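Side-chain contact in high-affinity zinc uptake system protein znuA (Streptococcus suis, PDB 3MFQ), which probably serves as the metal-binding component of a bacterial metal-uptake system, holding a zinc ion at its metal site: residues D200-V205 against K235-Q240. Residues are numbered along the deposited sequence; the frame is centred on the assembly and turned at random.
Sequences DMIETV and KAKGGQ
Lys237 reaches out of the loop that follows helix 225-235 and lays its aliphatic chain across Val205 on helix 198-211. The touch is made in mid-chain: Lys237 CD lies 4.2 Å from Val205 CG1, and the two side chains meet at a slant, not end to end. On the valine side, CG1 is the branch turned anti to the backbone N (chi1 176°), which sends it out to the lysine. Beyond CG the lysine is stretched out, and this length carries its ammonium group on past Val205 to Ile202, about one helical turn back along the same face. There Lys237 NZ comes within 4.4 Å of Ile202 CG2, a loose approach to a methyl with no polar character; the ammonium group's hydrogen bond goes instead to OD1 of Asn206, the residue directly after Val205. As in other metal-binding proteins of the TroA family, both helices probably belong to the C-terminal lobe, which gives His170 and Asp254 to the zinc ion, while His41 and His104 complete the site. This contact sits at the periphery, its centre about 26 Å from the centre of the chain. Val205 is buried, and it also packs on Leu230, Ala233 and Val234 of helix 225-235, so the lysine closes over the outer edge of a helix-helix interface. The loop gets there through a type I turn from Lys235 to Gly238, whose closing bond, Gly238 N to Lys235 O, is weak. Gly238 breaks from helical geometry with positive phi, and is modelled with a cis peptide to Gly239.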
ATOM      1  N   ASP A 200      -1.807 -22.379   5.212  1.00 48.31           N
ATOM      2  CA  ASP A 200      -1.914 -21.025   5.740  1.00 45.48           C
ATOM      3  C   ASP A 200      -3.368 -20.585   5.762  1.00 46.24           C
ATOM      4  O   ASP A 200      -3.762 -19.729   6.550  1.00 46.61           O
ATOM      5  CB  ASP A 200      -1.080 -20.056   4.908  1.00 45.53           C
ATOM      6  CG  ASP A 200       0.402 -20.293   5.061  1.00 47.16           C
ATOM      7  OD1 ASP A 200       0.780 -21.088   5.943  1.00 46.35           O
ATOM      8  OD2 ASP A 200       1.187 -19.687   4.303  1.00 52.05           O
ATOM      9  N   MET A 201      -4.159 -21.173   4.874  1.00 49.66           N
ATOM     10  CA  MET A 201      -5.595 -20.961   4.884  1.00 51.69           C
ATOM     11  C   MET A 201      -6.161 -21.455   6.207  1.00 51.49           C
ATOM     12  O   MET A 201      -6.865 -20.725   6.904  1.00 50.06           O
ATOM     13  CB  MET A 201      -6.245 -21.708   3.722  1.00 52.91           C
ATOM     14  CG  MET A 201      -5.845 -21.174   2.361  1.00 55.33           C
ATOM     15  SD  MET A 201      -6.704 -19.641   1.968  1.00 64.72           S
ATOM     16  CE  MET A 201      -8.339 -20.266   1.595  1.00 55.73           C
ATOM     17  N   ILE A 202      -5.833 -22.697   6.548  1.00 61.48           N
ATOM     18  CA  ILE A 202      -6.291 -23.318   7.786  1.00 60.06           C
ATOM     19  C   ILE A 202      -5.768 -22.564   8.995  1.00 57.51           C
ATOM     20  O   ILE A 202      -6.514 -22.267   9.926  1.00 59.19           O
ATOM     21  CB  ILE A 202      -5.804 -24.768   7.889  1.00 61.34           C
ATOM     22  CG1 ILE A 202      -6.215 -25.557   6.645  1.00 65.30           C
ATOM     23  CG2 ILE A 202      -6.346 -25.416   9.151  1.00 63.46           C
ATOM     24  CD1 ILE A 202      -5.573 -26.925   6.552  1.00 69.92           C
ATOM     25  N   GLU A 203      -4.473 -22.274   8.975  1.00 43.77           N
ATOM     26  CA  GLU A 203      -3.846 -21.468  10.010  1.00 44.52           C
ATOM     27  C   GLU A 203      -4.715 -20.258  10.301  1.00 43.01           C
ATOM     28  O   GLU A 203      -4.990 -19.936  11.455  1.00 42.39           O
ATOM     29  CB  GLU A 203      -2.466 -21.006   9.541  1.00 47.57           C
ATOM     30  CG  GLU A 203      -1.308 -21.512  10.380  1.00 55.35           C
ATOM     31  CD  GLU A 203      -1.192 -20.790  11.709  1.00 69.71           C
ATOM     32  OE1 GLU A 203      -0.048 -20.536  12.145  1.00 75.58           O
ATOM     33  OE2 GLU A 203      -2.240 -20.473  12.312  1.00 67.58           O
ATOM     34  N   THR A 204      -5.153 -19.596   9.236  1.00 44.02           N
ATOM     35  CA  THR A 204      -5.976 -18.402   9.357  1.00 41.62           C
ATOM     36  C   THR A 204      -7.351 -18.745   9.912  1.00 40.46           C
ATOM     37  O   THR A 204      -7.873 -18.046  10.780  1.00 39.99           O
ATOM     38  CB  THR A 204      -6.132 -17.691   8.004  1.00 38.62           C
ATOM     39  OG1 THR A 204      -4.837 -17.436   7.447  1.00 40.88           O
ATOM     40  CG2 THR A 204      -6.868 -16.377   8.178  1.00 36.35           C
ATOM     41  N   VAL A 205      -7.934 -19.826   9.409  1.00 49.33           N
ATOM     42  CA  VAL A 205      -9.221 -20.286   9.905  1.00 49.96           C
ATOM     43  C   VAL A 205      -9.169 -20.457  11.415  1.00 50.35           C
ATOM     44  O   VAL A 205      -9.984 -19.893  12.139  1.00 51.22           O
ATOM     45  CB  VAL A 205      -9.624 -21.621   9.270  1.00 50.95           C
ATOM     46  CG1 VAL A 205     -10.922 -22.121   9.880  1.00 54.22           C
ATOM     47  CG2 VAL A 205      -9.759 -21.467   7.768  1.00 52.26           C
ATOM     48  N   LYS A 235     -16.815 -21.723   8.199  1.00 55.92           N
ATOM     49  CA  LYS A 235     -18.137 -22.307   8.388  1.00 54.92           C
ATOM     50  C   LYS A 235     -18.051 -23.826   8.461  1.00 55.75           C
ATOM     51  O   LYS A 235     -18.860 -24.473   9.124  1.00 52.44           O
ATOM     52  CB  LYS A 235     -19.068 -21.888   7.250  1.00 53.28           C
ATOM     53  CG  LYS A 235     -20.489 -22.402   7.383  1.00 56.90           C
ATOM     54  CD  LYS A 235     -21.371 -21.851   6.274  1.00 66.64           C
ATOM     55  CE  LYS A 235     -22.834 -22.203   6.497  1.00 72.43           C
ATOM     56  NZ  LYS A 235     -23.719 -21.549   5.492  1.00 81.05           N
ATOM     57  N   ALA A 236     -17.061 -24.390   7.773  1.00 63.32           N
ATOM     58  CA  ALA A 236     -16.833 -25.828   7.802  1.00 63.87           C
ATOM     59  C   ALA A 236     -16.454 -26.267   9.210  1.00 62.19           C
ATOM     60  O   ALA A 236     -16.558 -27.444   9.557  1.00 64.41           O
ATOM     61  CB  ALA A 236     -15.756 -26.220   6.806  1.00 67.36           C
ATOM     62  N   LYS A 237     -16.007 -25.310  10.016  1.00 50.76           N
ATOM     63  CA  LYS A 237     -15.742 -25.557  11.426  1.00 49.81           C
ATOM     64  C   LYS A 237     -16.819 -24.896  12.277  1.00 50.52           C
ATOM     65  O   LYS A 237     -16.792 -24.975  13.505  1.00 48.71           O
ATOM     66  CB  LYS A 237     -14.363 -25.033  11.819  1.00 43.89           C
ATOM     67  CG  LYS A 237     -13.224 -25.756  11.131  1.00 46.71           C
ATOM     68  CD  LYS A 237     -11.932 -25.607  11.911  1.00 48.51           C
ATOM     69  CE  LYS A 237     -10.814 -26.414  11.271  1.00 47.93           C
ATOM     70  NZ  LYS A 237      -9.559 -26.364  12.069  1.00 44.37           N
ATOM     71  N   GLY A 238     -17.764 -24.245  11.604  1.00 60.60           N
ATOM     72  CA  GLY A 238     -18.870 -23.557  12.248  1.00 58.73           C
ATOM     73  C   GLY A 238     -18.521 -22.730  13.470  1.00 61.07           C
ATOM     74  O   GLY A 238     -18.803 -23.136  14.599  1.00 69.21           O
ATOM     75  N   GLY A 239     -17.914 -21.567  13.250  1.00 67.24           N
ATOM     76  CA  GLY A 239     -17.585 -21.114  11.913  1.00 65.72           C
ATOM     77  C   GLY A 239     -18.653 -20.239  11.288  1.00 68.70           C
ATOM     78  O   GLY A 239     -19.699 -20.737  10.874  1.00 68.82           O
ATOM     79  N   GLN A 240     -18.380 -18.940  11.208  1.00 79.14           N
ATOM     80  CA  GLN A 240     -19.310 -17.991  10.608  1.00 79.23           C
ATOM     81  C   GLN A 240     -18.762 -16.573  10.708  1.00 81.50           C
ATOM     82  O   GLN A 240     -18.959 -15.892  11.714  1.00 83.01           O
ATOM     83  CB  GLN A 240     -20.679 -18.077  11.286  1.00 77.53           C
ATOM     84  CG  GLN A 240     -20.974 -16.927  12.236  1.00 79.56           C
ATOM     85  CD  GLN A 240     -22.437 -16.854  12.624  1.00 84.02           C
ATOM     86  OE1 GLN A 240     -22.839 -17.361  13.673  1.00 88.28           O
ATOM     87  NE2 GLN A 240     -23.244 -16.221  11.780  1.00 79.15           N
TER